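Local coordinates for protein proline dehydrogenase (Deinococcus radiodurans, PDB 4H6Q) that oxidises L-proline to delta-1-pyrroline-5-carboxylate with an FAD cofactor and passes the electrons to a quinone, the first step of proline breakdown to glutamate, at residues D137-T142 with G193-P198; Q257-I262 with R278-Y283. One frame throughout, in Å; residues are numbered along the deposited sequence. Where two conformers were deposited one is given.

Overall arrangement
Both contacts belong to the beta8-alpha8 (TIM) barrel of this flavoenzyme. From the N terminus, strand 133-136 runs into 137-142, and helix 144-158, strand 163-168 and strand 188-191 follow before 193-198 returns to close contact 1, which joins the loops after strands 133-136 and 188-191. The chain then passes through strand 227-230 to 257-262; helix 264-272 carries it back to 278-283, closing contact 2 between neighbouring barrel strands. The two closures stand in series, neither nested nor crossed, with centres about 19 Å apart. They meet beside the flavin: contact 1 binds its pyrimidine end, contact 2 lines its dimethylbenzene end, and Asp-137 OD2 lies 2.7 Å from Tyr-280 OH, a probable hydrogen bond.

Contact 1 (D137-T142 with G193-P198); sequences DMEDHT and GAYLEP. With FAD (flavin-adenine dinucleotide), chain C.
The backbone N of Asp-140, buried without a hydrogen-bond partner, lies over one face of the Tyr-195 ring, offset toward the rim; the carbonyl O of Met-138 is at the ring's edge, 3.6 Å from CE2. The ring of His-141 meets the carboxylate of Glu-197 at its edge, while CG2 of Thr-142 lies over one face. These residues sit on two TIM-barrel loops, after strands 133-136 and 188-191, whose inner ends, at Met-138 and Ala-194, hold the flavin. Glu-197 spans His-141 with both oxygens: OE1 accepts from ND1 at 2.6 Å and OE2 from the backbone N at 2.9 Å, each on its syn side. A bend in the Glu-197 chain (chi2 -74°) turns the carboxylate to this double grip, its plane 60° from the imidazole. An alanine in place of Glu-197 would remove both acceptors and is likely to let the His-141 ring turn, untying the outer ends of the loops. Next to it, Asp-140 OD1 closes an Asx turn by accepting from Thr-142 N, and also takes the Thr-142 hydroxyl. One water joins Tyr-195 OH to Met-138 O, a second joins the same hydroxyl to Glu-139 OE2, which also bonds Ser-102. At the flavin, Ala-194 N donates to O2 at 2.9 Å, and FAD N3 points almost straight at Met-138 O, 2.8 Å away (169° at the hydrogen).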
# COMPACT_ATOMS: atom_id res chain seq x y z
N ASP A 137 2.63 -1.56 4.46
CA ASP A 137 2.17 -0.16 4.44
C ASP A 137 2.85 0.62 5.59
O ASP A 137 3.24 0.05 6.63
CB ASP A 137 0.66 -0.11 4.67
CG ASP A 137 -0.16 -0.50 3.46
OD1 ASP A 137 0.36 -0.66 2.33
OD2 ASP A 137 -1.42 -0.63 3.69
N MET A 138 3.02 1.91 5.39
CA MET A 138 3.55 2.74 6.47
C MET A 138 2.44 3.44 7.25
O MET A 138 1.60 4.14 6.66
CB MET A 138 4.59 3.75 5.97
CG MET A 138 5.42 4.37 7.13
SD MET A 138 6.46 3.16 8.02
CE MET A 138 7.71 2.77 6.82
N GLU A 139 2.39 3.22 8.56
CA GLU A 139 1.38 3.80 9.41
C GLU A 139 1.90 5.10 10.03
O GLU A 139 2.69 5.80 9.38
CB GLU A 139 0.86 2.74 10.42
CG GLU A 139 0.28 1.50 9.65
CD GLU A 139 -0.31 0.46 10.57
OE1 GLU A 139 0.42 -0.50 10.94
OE2 GLU A 139 -1.51 0.62 10.95
N ASP A 140 1.45 5.48 11.23
CA ASP A 140 1.82 6.80 11.75
C ASP A 140 3.30 6.82 12.23
O ASP A 140 3.96 5.78 12.24
CB ASP A 140 0.93 7.14 12.94
CG ASP A 140 1.22 6.23 14.12
OD1 ASP A 140 1.96 6.61 15.04
OD2 ASP A 140 0.77 5.05 14.08
N HIS A 141 3.82 8.00 12.59
CA HIS A 141 5.28 8.14 12.72
C HIS A 141 5.90 7.29 13.83
O HIS A 141 7.12 7.01 13.77
CB HIS A 141 5.72 9.62 12.84
CG HIS A 141 5.64 10.16 14.23
ND1 HIS A 141 4.56 10.91 14.69
CD2 HIS A 141 6.51 10.09 15.27
CE1 HIS A 141 4.78 11.27 15.95
NE2 HIS A 141 5.94 10.76 16.34
N THR A 142 5.09 6.92 14.83
CA THR A 142 5.58 6.10 15.94
C THR A 142 5.95 4.69 15.54
O THR A 142 6.59 3.99 16.33
CB THR A 142 4.58 6.06 17.13
OG1 THR A 142 3.44 5.24 16.74
CG2 THR A 142 4.14 7.50 17.55
N GLY A 193 1.41 10.98 2.51
CA GLY A 193 1.26 10.66 3.93
C GLY A 193 -0.17 10.82 4.39
O GLY A 193 -0.78 11.85 4.13
N ALA A 194 -0.71 9.80 5.08
CA ALA A 194 -2.15 9.71 5.36
C ALA A 194 -2.59 10.21 6.72
O ALA A 194 -3.79 10.34 6.93
CB ALA A 194 -2.66 8.29 5.19
N TYR A 195 -1.66 10.48 7.62
CA TYR A 195 -1.98 10.64 9.06
C TYR A 195 -1.84 12.09 9.53
O TYR A 195 -1.31 12.94 8.80
CB TYR A 195 -1.11 9.69 9.90
CG TYR A 195 -1.34 8.25 9.52
CD1 TYR A 195 -2.38 7.50 10.11
CD2 TYR A 195 -0.56 7.63 8.56
CE1 TYR A 195 -2.62 6.18 9.74
CE2 TYR A 195 -0.81 6.33 8.19
CZ TYR A 195 -1.81 5.61 8.78
OH TYR A 195 -2.01 4.31 8.35
N LEU A 196 -2.35 12.38 10.71
CA LEU A 196 -2.24 13.71 11.32
C LEU A 196 -0.93 13.78 12.04
O LEU A 196 -0.71 13.01 13.00
CB LEU A 196 -3.40 13.92 12.30
CG LEU A 196 -3.55 15.28 12.93
CD1 LEU A 196 -3.86 16.33 11.84
CD2 LEU A 196 -4.65 15.20 14.02
N GLU A 197 -0.03 14.64 11.59
CA GLU A 197 1.35 14.71 12.14
C GLU A 197 1.78 16.15 12.43
O GLU A 197 1.52 17.06 11.62
CB GLU A 197 2.36 14.04 11.19
CG GLU A 197 2.11 12.55 10.93
CD GLU A 197 2.51 11.66 12.10
OE1 GLU A 197 2.91 12.18 13.17
OE2 GLU A 197 2.40 10.43 11.96
N PRO A 198 2.46 16.37 13.56
CA PRO A 198 2.84 17.73 13.99
C PRO A 198 4.08 18.24 13.25
O PRO A 198 4.77 17.44 12.62
CB PRO A 198 3.12 17.56 15.50
CG PRO A 198 3.65 16.11 15.55
CD PRO A 198 2.79 15.35 14.57
PA FAD C . -3.44 15.06 -2.85
O1A FAD C . -2.50 16.26 -3.02
O2A FAD C . -4.04 14.83 -1.53
O5B FAD C . -4.58 15.02 -3.82
C5B FAD C . -4.34 15.16 -5.21
C4B FAD C . -5.60 15.10 -6.04
O4B FAD C . -6.01 13.75 -6.11
C3B FAD C . -6.77 15.81 -5.45
O3B FAD C . -6.80 17.21 -5.68
C2B FAD C . -7.89 15.07 -6.07
O2B FAD C . -8.05 15.40 -7.43
C1B FAD C . -7.40 13.66 -5.97
N9A FAD C . -7.72 13.00 -4.70
C8A FAD C . -6.81 12.50 -3.78
N7A FAD C . -7.43 11.95 -2.73
C5A FAD C . -8.79 12.06 -2.97
C6A FAD C . -9.92 11.70 -2.27
N6A FAD C . -9.84 11.02 -1.01
N1A FAD C . -11.12 11.98 -2.80
C2A FAD C . -11.25 12.60 -3.99
N3A FAD C . -10.19 12.98 -4.72
C4A FAD C . -8.99 12.71 -4.23
N1 FAD C . -0.05 6.96 2.89
C2 FAD C . 0.49 6.42 4.01
O2 FAD C . 0.74 7.24 5.00
N3 FAD C . 0.78 5.09 4.12
C4 FAD C . 0.53 4.20 3.08
O4 FAD C . 0.81 2.89 3.22
C4X FAD C . -0.06 4.74 1.85
N5 FAD C . -0.33 3.91 0.78
C5X FAD C . -0.84 4.50 -0.35
C6 FAD C . -1.12 3.68 -1.46
C7 FAD C . -1.62 4.26 -2.66
C7M FAD C . -1.92 3.38 -3.87
C8 FAD C . -1.84 5.66 -2.70
C8M FAD C . -2.36 6.32 -3.95
C9 FAD C . -1.59 6.46 -1.57
C9A FAD C . -1.08 5.89 -0.42
N10 FAD C . -0.81 6.72 0.68
C10 FAD C . -0.31 6.15 1.82
C1' FAD C . -1.00 8.16 0.64
C2' FAD C . -2.26 8.71 1.24
O2' FAD C . -3.25 7.71 1.06
C3' FAD C . -2.25 10.08 0.52
O3' FAD C . -1.73 11.14 1.25
C4' FAD C . -3.49 10.50 -0.17
O4' FAD C . -3.74 9.49 -1.09
C5' FAD C . -3.23 11.83 -0.86
O5' FAD C . -3.59 11.72 -2.20
P FAD C . -2.65 12.23 -3.38
O1P FAD C . -1.14 11.82 -3.38
O2P FAD C . -3.53 11.97 -4.63
O3P FAD C . -2.66 13.84 -3.33
O HOH W 1 -1.05 2.80 5.84
O HOH W 2 -3.27 2.62 9.98

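Contact 2 (Q257-I262 with R278-Y283); sequences QMLYGI and RVYLPY. With FAD (flavin-adenine dinucleotide), chain C; TFB (tetrahydrofuran-2-carboxylic acid), chain D.
Leu-259 and Tyr-280, paired on neighbouring strands, meet through CD2 of the leucine and CB of the tyrosine at 3.7 Å. Between the backbones, Tyr-280 N donates to Met-258 O at 2.8 Å, and Tyr-280 O in turn accepts from Tyr-260 N at 2.9 Å, in the carbonyl plane. Tyr-280 thus uses both its amide and carbonyl on 257-262, the second toward Tyr-260 just past the strand end. Earlier in the ladder, Met-258 N reaches Arg-278 O only by a weak bond; that oxygen and Met-258 O also receive CA-H...O contacts, from Gln-257 and Val-279 respectively. Leu-259 N, turned from this ladder, bonds His-232 NE2. Ile-262 N returns to Leu-259 O and closes a type II turn, with Gly-261 at backbone angles that suit glycine. Strands 254-259 and 277-283, joined through helix 264-272, form a parallel beta-alpha-beta unit of the barrel, and the face bearing Gln-257, Leu-259 and Tyr-280 looks onto the flavin and the bound substrate analogue. Gln-257 and Arg-278 run side by side with amide and guanidinium planes 79° apart; Glu-255 OE1 serves both, accepting from Gln-257 NE2 and pairing with Arg-278 NE. Gln-257 OE1 is taken by Arg-189, and Arg-278 NH1 by the carbonyl of Gly-59. The Tyr-280 ring, swung out by a chi1 of -167° that sets CG opposite the backbone N, lays one face beneath tetrahydrofuran-2-carboxylic acid, whose CG lies 3.3 Å above its plane, offset toward the rim; the Tyr-280 hydroxyl bonds Asp-137. Tyr-280 is probably critical for catalysis, as in related enzymes. Leu-259 CD2 packs on the flavin, 3.5 Å from C7. CD2 of Leu-281 presses against CD1 of Tyr-260 at 3.2 Å, the two side chains lying alongside one another.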
# COMPACT_ATOMS: atom_id res chain seq x y z
N GLN A 257 0.62 4.11 -8.95
CA GLN A 257 -0.40 3.45 -8.12
C GLN A 257 -1.42 4.45 -7.66
O GLN A 257 -1.10 5.61 -7.41
CB GLN A 257 0.21 2.77 -6.89
CG GLN A 257 1.15 1.60 -7.26
CD GLN A 257 1.59 0.79 -6.04
OE1 GLN A 257 1.36 1.21 -4.89
NE2 GLN A 257 2.25 -0.34 -6.26
N MET A 258 -2.70 4.00 -7.58
CA MET A 258 -3.83 4.87 -7.17
C MET A 258 -4.73 4.04 -6.27
O MET A 258 -4.72 2.79 -6.33
CB MET A 258 -4.66 5.27 -8.40
CG MET A 258 -4.00 6.33 -9.25
SD MET A 258 -2.95 5.63 -10.50
CE MET A 258 -2.16 7.18 -11.01
N LEU A 259 -5.53 4.74 -5.45
CA LEU A 259 -6.53 4.07 -4.65
C LEU A 259 -7.76 3.74 -5.49
O LEU A 259 -8.16 4.56 -6.36
CB LEU A 259 -6.93 4.90 -3.41
CG LEU A 259 -5.77 5.31 -2.46
CD1 LEU A 259 -6.35 6.15 -1.27
CD2 LEU A 259 -5.07 4.09 -1.94
N TYR A 260 -8.37 2.60 -5.20
CA TYR A 260 -9.63 2.22 -5.88
C TYR A 260 -10.62 3.38 -5.86
O TYR A 260 -10.88 3.98 -4.77
CB TYR A 260 -10.19 1.00 -5.15
CG TYR A 260 -11.47 0.41 -5.71
CD1 TYR A 260 -11.54 -0.22 -6.96
CD2 TYR A 260 -12.64 0.46 -4.95
CE1 TYR A 260 -12.76 -0.84 -7.39
CE2 TYR A 260 -13.80 -0.08 -5.38
CZ TYR A 260 -13.87 -0.71 -6.56
OH TYR A 260 -15.13 -1.21 -6.90
N GLY A 261 -11.18 3.72 -7.03
CA GLY A 261 -12.22 4.74 -7.09
C GLY A 261 -11.75 6.15 -7.30
O GLY A 261 -12.59 7.05 -7.44
N ILE A 262 -10.43 6.39 -7.27
CA ILE A 262 -9.92 7.77 -7.34
C ILE A 262 -9.15 7.97 -8.64
O ILE A 262 -8.17 7.25 -8.94
CB ILE A 262 -9.06 8.15 -6.10
CG1 ILE A 262 -9.81 7.88 -4.79
CG2 ILE A 262 -8.60 9.64 -6.19
CD1 ILE A 262 -9.08 8.28 -3.48
N ARG A 278 -1.08 0.12 -10.94
CA ARG A 278 -1.58 -0.89 -10.00
C ARG A 278 -2.43 -0.21 -8.96
O ARG A 278 -1.98 0.73 -8.29
CB ARG A 278 -0.40 -1.62 -9.33
CG ARG A 278 -0.88 -2.79 -8.46
CD ARG A 278 0.29 -3.46 -7.74
NE ARG A 278 1.31 -4.06 -8.63
CZ ARG A 278 1.27 -5.30 -9.11
NH1 ARG A 278 0.21 -6.10 -8.90
NH2 ARG A 278 2.33 -5.76 -9.76
N VAL A 279 -3.67 -0.68 -8.81
CA VAL A 279 -4.63 -0.02 -7.95
C VAL A 279 -4.74 -0.73 -6.62
O VAL A 279 -4.86 -1.97 -6.53
CB VAL A 279 -6.03 0.03 -8.65
CG1 VAL A 279 -7.16 0.35 -7.68
CG2 VAL A 279 -5.97 1.05 -9.77
N TYR A 280 -4.69 0.07 -5.52
CA TYR A 280 -4.85 -0.41 -4.16
C TYR A 280 -6.33 -0.73 -3.96
O TYR A 280 -7.19 0.16 -4.07
CB TYR A 280 -4.34 0.69 -3.21
CG TYR A 280 -4.14 0.26 -1.77
CD1 TYR A 280 -2.85 0.08 -1.23
CD2 TYR A 280 -5.24 0.11 -0.88
CE1 TYR A 280 -2.64 -0.31 0.08
CE2 TYR A 280 -5.05 -0.28 0.45
CZ TYR A 280 -3.75 -0.51 0.91
OH TYR A 280 -3.64 -0.88 2.21
N LEU A 281 -6.60 -2.01 -3.67
CA LEU A 281 -7.95 -2.59 -3.77
C LEU A 281 -8.33 -3.15 -2.41
O LEU A 281 -8.01 -4.26 -2.06
CB LEU A 281 -7.99 -3.66 -4.85
CG LEU A 281 -9.37 -4.10 -5.35
CD1 LEU A 281 -10.20 -4.90 -4.35
CD2 LEU A 281 -10.10 -2.94 -5.92
N PRO A 282 -9.02 -2.33 -1.58
CA PRO A 282 -9.34 -2.76 -0.20
C PRO A 282 -10.71 -3.41 -0.11
O PRO A 282 -11.62 -3.10 -0.90
CB PRO A 282 -9.32 -1.44 0.55
CG PRO A 282 -9.77 -0.42 -0.46
CD PRO A 282 -9.44 -0.93 -1.84
N TYR A 283 -10.87 -4.34 0.84
CA TYR A 283 -12.15 -4.96 1.03
C TYR A 283 -12.24 -5.39 2.51
O TYR A 283 -11.25 -5.43 3.23
CB TYR A 283 -12.32 -6.20 0.12
CG TYR A 283 -11.48 -7.37 0.62
CD1 TYR A 283 -12.05 -8.42 1.39
CD2 TYR A 283 -10.09 -7.40 0.37
CE1 TYR A 283 -11.26 -9.44 1.90
CE2 TYR A 283 -9.28 -8.43 0.88
CZ TYR A 283 -9.87 -9.43 1.66
OH TYR A 283 -9.07 -10.40 2.18
PA FAD C . -3.44 15.06 -2.85
O1A FAD C . -2.50 16.26 -3.02
O2A FAD C . -4.04 14.83 -1.53
O5B FAD C . -4.58 15.02 -3.82
C5B FAD C . -4.34 15.16 -5.21
C4B FAD C . -5.60 15.10 -6.04
O4B FAD C . -6.01 13.75 -6.11
C3B FAD C . -6.77 15.81 -5.45
O3B FAD C . -6.80 17.21 -5.68
C2B FAD C . -7.89 15.07 -6.07
O2B FAD C . -8.05 15.40 -7.43
C1B FAD C . -7.40 13.66 -5.97
N9A FAD C . -7.72 13.00 -4.70
C8A FAD C . -6.81 12.50 -3.78
N7A FAD C . -7.43 11.95 -2.73
C5A FAD C . -8.79 12.06 -2.97
C6A FAD C . -9.92 11.70 -2.27
N6A FAD C . -9.84 11.02 -1.01
N1A FAD C . -11.12 11.98 -2.80
C2A FAD C . -11.25 12.60 -3.99
N3A FAD C . -10.19 12.98 -4.72
C4A FAD C . -8.99 12.71 -4.23
N1 FAD C . -0.05 6.96 2.89
C2 FAD C . 0.49 6.42 4.01
O2 FAD C . 0.74 7.24 5.00
N3 FAD C . 0.78 5.09 4.12
C4 FAD C . 0.53 4.20 3.08
O4 FAD C . 0.81 2.89 3.22
C4X FAD C . -0.06 4.74 1.85
N5 FAD C . -0.33 3.91 0.78
C5X FAD C . -0.84 4.50 -0.35
C6 FAD C . -1.12 3.68 -1.46
C7 FAD C . -1.62 4.26 -2.66
C7M FAD C . -1.92 3.38 -3.87
C8 FAD C . -1.84 5.66 -2.70
C8M FAD C . -2.36 6.32 -3.95
C9 FAD C . -1.59 6.46 -1.57
C9A FAD C . -1.08 5.89 -0.42
N10 FAD C . -0.81 6.72 0.68
C10 FAD C . -0.31 6.15 1.82
C1' FAD C . -1.00 8.16 0.64
C2' FAD C . -2.26 8.71 1.24
O2' FAD C . -3.25 7.71 1.06
C3' FAD C . -2.25 10.08 0.52
O3' FAD C . -1.73 11.14 1.25
C4' FAD C . -3.49 10.50 -0.17
O4' FAD C . -3.74 9.49 -1.09
C5' FAD C . -3.23 11.83 -0.86
O5' FAD C . -3.59 11.72 -2.20
P FAD C . -2.65 12.23 -3.38
O1P FAD C . -1.14 11.82 -3.38
O2P FAD C . -3.53 11.97 -4.63
O3P FAD C . -2.66 13.84 -3.33
OA TFB D . -2.55 3.35 3.45
CA TFB D . -3.50 4.38 3.20
C TFB D . -4.69 4.25 4.14
OB TFB D . -5.49 5.22 4.24
CB TFB D . -3.95 4.22 1.81
CG TFB D . -3.68 2.81 1.52
CD TFB D . -2.62 2.35 2.44
OXT TFB D . -4.90 3.19 4.83